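Local coordinates for putative membrane protein (Yersinia pestis CO92, PDB 5TF3) that is of unknown function but belongs to the DUF1198 family and folds as a compact all-helical domain, at residues Y61-I65 with F101-D107; R52-Y56 with L80-S86. One frame throughout, in Å; residues are numbered along the deposited sequence. Where two conformers were deposited one is given.

Contact 1 of 2, residues Y61-I65 with F101-D107; sequences YHTFI and FAELDLD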
ATOM      1  N   TYR A  61      -4.592  -0.228   1.651  1.00 26.29           N
ATOM      2  CA  TYR A  61      -5.836   0.477   1.348  1.00 26.71           C
ATOM      3  C   TYR A  61      -6.849  -0.450   0.696  1.00 26.87           C
ATOM      4  O   TYR A  61      -8.006  -0.522   1.120  1.00 30.96           O
ATOM      5  CB  TYR A  61      -5.570   1.695   0.452  1.00 29.51           C
ATOM      6  CG  TYR A  61      -6.860   2.377   0.010  1.00 33.12           C
ATOM      7  CD1 TYR A  61      -7.564   3.219   0.881  1.00 36.48           C
ATOM      8  CD2 TYR A  61      -7.395   2.151  -1.257  1.00 30.67           C
ATOM      9  CE1 TYR A  61      -8.758   3.824   0.492  1.00 37.42           C
ATOM     10  CE2 TYR A  61      -8.591   2.757  -1.657  1.00 34.61           C
ATOM     11  CZ  TYR A  61      -9.262   3.588  -0.780  1.00 38.30           C
ATOM     12  OH  TYR A  61     -10.440   4.179  -1.176  1.00 40.26           O
ATOM     13  N   HIS A  62      -6.439  -1.170  -0.343  1.00 24.74           N
ATOM     14  CA  HIS A  62      -7.406  -1.991  -1.063  1.00 25.31           C
ATOM     15  C   HIS A  62      -7.779  -3.266  -0.313  1.00 27.09           C
ATOM     16  O   HIS A  62      -8.828  -3.846  -0.609  1.00 28.21           O
ATOM     17  CB  HIS A  62      -6.883  -2.300  -2.473  1.00 24.62           C
ATOM     18  CG  HIS A  62      -6.910  -1.098  -3.358  1.00 29.39           C
ATOM     19  ND1 HIS A  62      -8.086  -0.572  -3.853  1.00 30.47           N
ATOM     20  CD2 HIS A  62      -5.928  -0.251  -3.744  1.00 28.49           C
ATOM     21  CE1 HIS A  62      -7.818   0.513  -4.557  1.00 30.00           C
ATOM     22  NE2 HIS A  62      -6.517   0.736  -4.500  1.00 28.85           N
ATOM     23  N   THR A  63      -6.991  -3.693   0.681  1.00 25.77           N
ATOM     24  CA  THR A  63      -7.375  -4.883   1.431  1.00 27.07           C
ATOM     25  C   THR A  63      -7.968  -4.502   2.787  1.00 33.81           C
ATOM     26  O   THR A  63      -9.193  -4.450   2.919  1.00 33.55           O
ATOM     27  CB  THR A  63      -6.190  -5.841   1.587  1.00 28.77           C
ATOM     28  OG1 THR A  63      -5.119  -5.205   2.298  1.00 29.40           O
ATOM     29  CG2 THR A  63      -5.686  -6.322   0.184  1.00 22.64           C
ATOM     30  N   PHE A  64      -7.132  -4.232   3.800  1.00 28.09           N
ATOM     31  CA  PHE A  64      -7.661  -3.946   5.136  1.00 30.30           C
ATOM     32  C   PHE A  64      -8.714  -2.840   5.122  1.00 36.56           C
ATOM     33  O   PHE A  64      -9.762  -2.953   5.769  1.00 42.87           O
ATOM     34  CB  PHE A  64      -6.538  -3.552   6.094  1.00 30.83           C
ATOM     35  CG  PHE A  64      -7.032  -3.194   7.483  1.00 39.68           C
ATOM     36  CD1 PHE A  64      -7.429  -4.191   8.368  1.00 36.99           C
ATOM     37  CD2 PHE A  64      -7.105  -1.868   7.894  1.00 44.93           C
ATOM     38  CE1 PHE A  64      -7.880  -3.871   9.647  1.00 41.62           C
ATOM     39  CE2 PHE A  64      -7.556  -1.529   9.176  1.00 43.16           C
ATOM     40  CZ  PHE A  64      -7.950  -2.528  10.048  1.00 46.38           C
ATOM     41  N   ILE A  65      -8.450  -1.749   4.410  1.00 33.04           N
ATOM     42  CA  ILE A  65      -9.343  -0.605   4.548  1.00 36.03           C
ATOM     43  C   ILE A  65     -10.647  -0.823   3.779  1.00 38.11           C
ATOM     44  O   ILE A  65     -11.731  -0.584   4.315  1.00 41.84           O
ATOM     45  CB  ILE A  65      -8.619   0.692   4.136  1.00 37.35           C
ATOM     46  CG1 ILE A  65      -7.441   0.931   5.093  1.00 33.20           C
ATOM     47  CG2 ILE A  65      -9.590   1.881   4.142  1.00 36.28           C
ATOM     48  CD1 ILE A  65      -6.711   2.273   4.945  1.00 36.41           C
ATOM     49  N   PHE A 101      -3.879   7.588   6.693  1.00 51.85           N
ATOM     50  CA  PHE A 101      -5.327   7.430   6.764  1.00 56.99           C
ATOM     51  C   PHE A 101      -5.884   7.793   8.146  1.00 58.23           C
ATOM     52  O   PHE A 101      -6.930   7.286   8.557  1.00 56.19           O
ATOM     53  CB  PHE A 101      -5.712   6.006   6.359  1.00 51.12           C
ATOM     54  CG  PHE A 101      -5.189   5.612   5.001  1.00 47.31           C
ATOM     55  CD1 PHE A 101      -5.697   6.204   3.851  1.00 47.44           C
ATOM     56  CD2 PHE A 101      -4.168   4.680   4.874  1.00 45.63           C
ATOM     57  CE1 PHE A 101      -5.213   5.861   2.596  1.00 47.77           C
ATOM     58  CE2 PHE A 101      -3.678   4.327   3.630  1.00 46.80           C
ATOM     59  CZ  PHE A 101      -4.201   4.915   2.486  1.00 45.70           C
ATOM     60  N   ALA A 102      -5.216   8.709   8.847  1.00 64.18           N
ATOM     61  CA  ALA A 102      -5.604   9.047  10.220  1.00 68.98           C
ATOM     62  C   ALA A 102      -7.052   9.520  10.307  1.00 70.33           C
ATOM     63  O   ALA A 102      -7.764   9.185  11.260  1.00 70.77           O
ATOM     64  CB  ALA A 102      -4.662  10.108  10.776  1.00 62.51           C
ATOM     65  N   GLU A 103      -7.514  10.284   9.316  1.00 59.36           N
ATOM     66  CA  GLU A 103      -8.880  10.800   9.338  1.00 68.19           C
ATOM     67  C   GLU A 103      -9.935   9.701   9.265  1.00 69.10           C
ATOM     68  O   GLU A 103     -11.100   9.954   9.599  1.00 72.46           O
ATOM     69  CB  GLU A 103      -9.081  11.785   8.187  1.00 69.17           C
ATOM     70  CG  GLU A 103      -8.225  13.037   8.296  1.00 74.53           C
ATOM     71  CD  GLU A 103      -8.547  14.054   7.208  1.00 85.20           C
ATOM     72  OE1 GLU A 103      -9.166  13.658   6.191  1.00 86.78           O
ATOM     73  OE2 GLU A 103      -8.186  15.246   7.375  1.00 86.61           O
ATOM     74  N   LEU A 104      -9.562   8.498   8.819  1.00 58.29           N
ATOM     75  CA  LEU A 104     -10.471   7.358   8.788  1.00 59.02           C
ATOM     76  C   LEU A 104     -10.646   6.706  10.148  1.00 60.90           C
ATOM     77  O   LEU A 104     -11.539   5.866  10.295  1.00 66.90           O
ATOM     78  CB  LEU A 104      -9.969   6.303   7.798  1.00 50.58           C
ATOM     79  CG  LEU A 104      -9.779   6.808   6.375  1.00 48.92           C
ATOM     80  CD1 LEU A 104      -9.439   5.651   5.433  1.00 50.91           C
ATOM     81  CD2 LEU A 104     -11.047   7.487   5.947  1.00 51.49           C
ATOM     82  N   ASP A 105      -9.798   7.043  11.122  1.00 59.86           N
ATOM     83  CA  ASP A 105      -9.934   6.550  12.495  1.00 71.78           C
ATOM     84  C   ASP A 105      -9.757   5.032  12.544  1.00 69.82           C
ATOM     85  O   ASP A 105     -10.565   4.308  13.126  1.00 69.27           O
ATOM     86  CB  ASP A 105     -11.282   6.967  13.092  1.00 80.43           C
ATOM     87  CG  ASP A 105     -11.167   7.484  14.513  1.00 95.76           C
ATOM     88  OD1 ASP A 105     -10.437   6.870  15.322  1.00 96.05           O
ATOM     89  OD2 ASP A 105     -11.815   8.511  14.818  1.00102.21           O
ATOM     90  N   LEU A 106      -8.692   4.551  11.906  1.00 65.86           N
ATOM     91  CA  LEU A 106      -8.479   3.116  11.790  1.00 59.43           C
ATOM     92  C   LEU A 106      -8.202   2.487  13.152  1.00 57.40           C
ATOM     93  O   LEU A 106      -7.625   3.103  14.051  1.00 62.14           O
ATOM     94  CB  LEU A 106      -7.316   2.814  10.847  1.00 51.73           C
ATOM     95  CG  LEU A 106      -7.443   3.271   9.395  1.00 52.12           C
ATOM     96  CD1 LEU A 106      -6.159   2.940   8.661  1.00 52.31           C
ATOM     97  CD2 LEU A 106      -8.649   2.635   8.717  1.00 47.45           C
ATOM     98  N   ASP A 107      -8.604   1.233  13.293  1.00 59.70           N
ATOM     99  CA  ASP A 107      -8.419   0.509  14.541  1.00 56.61           C
ATOM    100  C   ASP A 107      -7.028  -0.112  14.522  1.00 56.13           C
ATOM    101  O   ASP A 107      -6.774  -1.062  13.775  1.00 53.70           O
ATOM    102  CB  ASP A 107      -9.525  -0.526  14.700  1.00 59.84           C
ATOM    103  CG  ASP A 107      -9.454  -1.259  16.015  1.00 58.20           C
ATOM    104  OD1 ASP A 107      -8.351  -1.359  16.584  1.00 59.41           O
ATOM    105  OD2 ASP A 107     -10.511  -1.742  16.464  1.00 66.37           O
TER

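Contact 2 of 2, residues R52-Y56 with L80-S86; sequences RKAAY and LIRAQIS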
ATOM      1  N   ARG A  52       8.477   1.848  -3.703  0.55 52.99           N
ATOM      2  CA  ARG A  52       8.111   0.498  -3.287  0.55 54.70           C
ATOM      3  C   ARG A  52       7.380   0.516  -1.950  0.55 53.82           C
ATOM      4  O   ARG A  52       6.438  -0.258  -1.743  0.55 51.89           O
ATOM      5  CB  ARG A  52       9.356  -0.389  -3.231  0.55 60.81           C
ATOM      6  CG  ARG A  52      10.075  -0.496  -4.578  0.55 65.69           C
ATOM      7  CD  ARG A  52      11.398  -1.255  -4.490  0.55 70.97           C
ATOM      8  NE  ARG A  52      11.241  -2.680  -4.775  0.55 71.21           N
ATOM      9  CZ  ARG A  52      11.311  -3.643  -3.861  0.55 71.58           C
ATOM     10  NH1 ARG A  52      11.546  -3.335  -2.590  0.55 72.71           N
ATOM     11  NH2 ARG A  52      11.154  -4.912  -4.221  0.55 67.37           N
ATOM     12  N   LYS A  53       7.785   1.400  -1.036  1.00 54.15           N
ATOM     13  CA  LYS A  53       7.032   1.576   0.200  1.00 55.30           C
ATOM     14  C   LYS A  53       5.587   1.965  -0.091  1.00 47.82           C
ATOM     15  O   LYS A  53       4.657   1.478   0.561  1.00 51.23           O
ATOM     16  CB  LYS A  53       7.706   2.635   1.074  1.00 64.62           C
ATOM     17  CG  LYS A  53       9.052   2.210   1.640  1.00 76.12           C
ATOM     18  CD  LYS A  53       8.945   1.888   3.130  1.00 81.70           C
ATOM     19  CE  LYS A  53      10.314   1.625   3.763  1.00 87.11           C
ATOM     20  NZ  LYS A  53      10.780   0.207   3.608  1.00 87.15           N
ATOM     21  N   ALA A  54       5.382   2.834  -1.083  1.00 42.95           N
ATOM     22  CA  ALA A  54       4.032   3.257  -1.433  1.00 36.95           C
ATOM     23  C   ALA A  54       3.200   2.093  -1.951  1.00 34.51           C
ATOM     24  O   ALA A  54       1.973   2.096  -1.805  1.00 41.55           O
ATOM     25  CB  ALA A  54       4.095   4.378  -2.469  1.00 37.00           C
ATOM     26  N   ALA A  55       3.843   1.091  -2.550  1.00 36.07           N
ATOM     27  CA  ALA A  55       3.113  -0.089  -3.001  1.00 33.82           C
ATOM     28  C   ALA A  55       2.425  -0.782  -1.835  1.00 32.81           C
ATOM     29  O   ALA A  55       1.309  -1.288  -1.973  1.00 32.37           O
ATOM     30  CB  ALA A  55       4.052  -1.057  -3.713  1.00 34.46           C
ATOM     31  N   TYR A  56       3.059  -0.783  -0.664  1.00 32.52           N
ATOM     32  CA  TYR A  56       2.431  -1.418   0.486  1.00 31.67           C
ATOM     33  C   TYR A  56       1.244  -0.620   1.011  1.00 28.50           C
ATOM     34  O   TYR A  56       0.329  -1.206   1.598  1.00 31.24           O
ATOM     35  CB  TYR A  56       3.470  -1.628   1.591  1.00 35.76           C
ATOM     36  CG  TYR A  56       4.480  -2.691   1.242  1.00 33.37           C
ATOM     37  CD1 TYR A  56       4.158  -4.042   1.325  1.00 35.23           C
ATOM     38  CD2 TYR A  56       5.756  -2.348   0.827  1.00 35.12           C
ATOM     39  CE1 TYR A  56       5.094  -5.024   1.010  1.00 35.48           C
ATOM     40  CE2 TYR A  56       6.691  -3.313   0.514  1.00 40.12           C
ATOM     41  CZ  TYR A  56       6.357  -4.647   0.605  1.00 40.15           C
ATOM     42  OH  TYR A  56       7.299  -5.593   0.287  1.00 43.86           O
ATOM     43  N   LEU A  80       1.641  -7.474  -5.802  1.00 31.25           N
ATOM     44  CA  LEU A  80       2.976  -7.234  -5.260  1.00 30.43           C
ATOM     45  C   LEU A  80       3.982  -8.204  -5.851  1.00 30.28           C
ATOM     46  O   LEU A  80       5.058  -7.800  -6.302  1.00 35.53           O
ATOM     47  CB  LEU A  80       2.984  -7.365  -3.737  1.00 34.70           C
ATOM     48  CG  LEU A  80       2.238  -6.338  -2.908  1.00 35.97           C
ATOM     49  CD1 LEU A  80       2.432  -6.673  -1.415  1.00 32.85           C
ATOM     50  CD2 LEU A  80       2.771  -4.968  -3.241  1.00 34.11           C
ATOM     51  N   ILE A  81       3.637  -9.493  -5.867  1.00 26.87           N
ATOM     52  CA  ILE A  81       4.578 -10.506  -6.327  1.00 30.69           C
ATOM     53  C   ILE A  81       4.928 -10.276  -7.795  1.00 37.09           C
ATOM     54  O   ILE A  81       6.099 -10.376  -8.187  1.00 35.71           O
ATOM     55  CB  ILE A  81       3.997 -11.913  -6.087  1.00 29.61           C
ATOM     56  CG1 ILE A  81       3.990 -12.239  -4.584  1.00 32.89           C
ATOM     57  CG2 ILE A  81       4.793 -12.960  -6.843  1.00 37.46           C
ATOM     58  CD1 ILE A  81       3.297 -13.555  -4.253  1.00 30.44           C
ATOM     59  N   ARG A  82       3.931  -9.941  -8.618  0.56 32.96           N
ATOM     60  CA  ARG A  82       4.187  -9.688 -10.033  0.56 34.57           C
ATOM     61  C   ARG A  82       5.053  -8.450 -10.260  0.56 35.32           C
ATOM     62  O   ARG A  82       5.676  -8.327 -11.319  0.56 38.69           O
ATOM     63  CB  ARG A  82       2.864  -9.553 -10.792  0.56 32.79           C
ATOM     64  CG  ARG A  82       2.416 -10.854 -11.436  0.56 34.03           C
ATOM     65  CD  ARG A  82       1.125 -10.712 -12.246  0.56 38.81           C
ATOM     66  NE  ARG A  82      -0.050 -10.994 -11.430  0.56 42.91           N
ATOM     67  CZ  ARG A  82      -0.867 -10.064 -10.954  0.56 33.31           C
ATOM     68  NH1 ARG A  82      -0.656  -8.791 -11.223  0.56 42.78           N
ATOM     69  NH2 ARG A  82      -1.898 -10.413 -10.216  0.56 37.13           N
ATOM     70  N   ALA A  83       5.101  -7.532  -9.300  1.00 32.69           N
ATOM     71  CA  ALA A  83       5.987  -6.376  -9.348  1.00 31.22           C
ATOM     72  C   ALA A  83       7.339  -6.630  -8.693  1.00 38.58           C
ATOM     73  O   ALA A  83       8.092  -5.670  -8.483  1.00 43.56           O
ATOM     74  CB  ALA A  83       5.335  -5.173  -8.656  1.00 27.76           C
ATOM     75  N   GLN A  84       7.640  -7.880  -8.320  1.00 39.63           N
ATOM     76  CA  GLN A  84       8.906  -8.234  -7.672  1.00 46.90           C
ATOM     77  C   GLN A  84       9.058  -7.528  -6.335  1.00 46.14           C
ATOM     78  O   GLN A  84      10.161  -7.144  -5.942  1.00 50.39           O
ATOM     79  CB  GLN A  84      10.111  -7.920  -8.564  1.00 52.20           C
ATOM     80  CG  GLN A  84       9.944  -8.361  -9.999  1.00 59.12           C
ATOM     81  CD  GLN A  84       9.925  -9.862 -10.133  1.00 67.37           C
ATOM     82  OE1 GLN A  84      10.957 -10.525  -9.998  1.00 76.92           O
ATOM     83  NE2 GLN A  84       8.746 -10.415 -10.389  1.00 64.67           N
ATOM     84  N   ILE A  85       7.940  -7.321  -5.652  1.00 44.46           N
ATOM     85  CA  ILE A  85       7.906  -6.725  -4.324  1.00 46.66           C
ATOM     86  C   ILE A  85       7.568  -7.830  -3.332  1.00 44.69           C
ATOM     87  O   ILE A  85       6.636  -8.610  -3.565  1.00 41.94           O
ATOM     88  CB  ILE A  85       6.879  -5.583  -4.265  1.00 45.38           C
ATOM     89  CG1 ILE A  85       7.357  -4.417  -5.130  1.00 51.49           C
ATOM     90  CG2 ILE A  85       6.666  -5.118  -2.841  1.00 43.13           C
ATOM     91  CD1 ILE A  85       6.353  -3.346  -5.240  1.00 50.06           C
ATOM     92  N   SER A  86       8.321  -7.906  -2.242  1.00 46.12           N
ATOM     93  CA  SER A  86       8.078  -8.950  -1.252  1.00 44.77           C
ATOM     94  C   SER A  86       6.632  -8.882  -0.767  1.00 40.21           C
ATOM     95  O   SER A  86       6.152  -7.796  -0.417  1.00 42.09           O
ATOM     96  CB  SER A  86       9.019  -8.813  -0.058  1.00 42.36           C
ATOM     97  OG  SER A  86       8.598  -9.680   0.982  1.00 44.49           O
TER
HETATM   98  O   HOH W   1      10.617  -6.200  -1.994  1.00 56.75           O

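Contact 1 of 2, residues Y61-I65 with F101-D107
Ile65 drives its CD1 methyl against one face of the Phe101 ring, 3.8 Å from the ring centroid and 24° off the normal, a CH-pi contact that lies offset toward the CD2 side of the ring. The reach comes from an extended chain: CG1 stands anti to the carbonyl carbon (chi1 -63°) and CD1 continues it outward. The branched residue serves three neighbours at once, for CD1 also meets Leu106 CD1 at 3.8 Å while the other branch, CG2, rests on Leu104 CD1 at 4.0 Å. Both leucines lie across Ile65 at about a right angle, each giving a methyl to one of its branches, a meeting that suits branched aliphatic residues. One helical turn earlier, Tyr61 meets the far end of the Phe101 ring, CD1 to CE1 at 3.9 Å; the two planes are tilted by 26° but slid apart, with centroids 5.8 Å from each other, so there is little true stacking. Phenylalanine suits this buried, apolar place, its flat ring offering a face to the methyl and its far end to Tyr61. Phe64 adds a looser touch, its CE2 lying 4.3 Å from Leu106 CD2.

The side-chain contacts are apolar, and polar groups at their margins are tied to other partners. Tyr61 OH hydrogen-bonds Glu30, which anchors the outer end of its ring, while Met27 and Met31 pack on Phe101. Within 101-107 a short 3-10 turn, closed by Leu104 N to Phe101 O at 2.9 Å, brings Phe101 and Leu104 to bear on Ile65. Asp107 OD1 caps helix 108-122 by accepting from Glu110 N. This is helix-to-loop packing in an all-helical fold: the last turn of helix 48-65, with its pi-type widening, is covered by the connection between helices 91-100 and 108-122.

Contact 2 of 2, residues R52-Y56 with L80-S86
Tyr56 lays its ring end beside Ile85, whose CG2 methyl sits 3.5 Å from Tyr56 CZ, the two side chains sliding past each other in opposite directions. The phenol then finishes in a hydrogen bond from OH to Ser86 O, 2.6 Å long, arriving in the carbonyl plane on a lone pair with a C=O...O angle of 131°. Tyrosine suits this place because a flat, greasy ring can cross the apolar layer and still deliver a hydroxyl to a loop carbonyl. CE1 also meets Leu80 CD1 at 4.0 Å, and His93 stacks on the ring, which probably helps to fix its rotation.

Ala55 is small enough to let the helices come close: its CB touches Ile85 CD1 at 3.6 Å and also Leu80 CD2, with Leu17 of helix 2-17 packing on it too. Arg52 closes the outer margin. In the conformer given, one of two, its chain bends at chi3 (93°), turning the guanidinium so that Ile85 CG1 lies over one face while Gln84 O lies at the edge, in plane, in a weak and tentative bond from NH2 of 3.0 Å. In that conformer the same NH2 also donates to water 1 at 2.6 Å; the water accepts from Ser86 N as well, a tentative bridge between helix and loop.

That loop owes its shape to the end of helix 70-82, where Gln84, at positive phi, is the C-prime residue and Ile85 N reaches back to Leu80 O at 3.0 Å. Helix 48-65 thus packs against a Schellman motif, with Ile85, the apolar residue just after C-prime, buried against Ala55 and Tyr56.

Both contacts draw on helix 48-65, using stretches a few residues apart: contact 1 sets it against a loop, contact 2 against the end of helix 70-82 and the turn that follows. Their centres are 19 Å apart and lie on opposite sides of the chain's centre; the nearest atoms come to about 5 Å without touching. Along the sequence the segments alternate: 52-56, 61-65, 80-86, then 101-107, so the partners of the two contacts interleave. Contact 1 rests on apolar side chains, whereas contact 2 adds hydrogen bonds and, tentatively, a bridging water. Neither can be assigned to an active site; together they join helix 48-65 to the turn after helix 70-82 and to the loop 101-107.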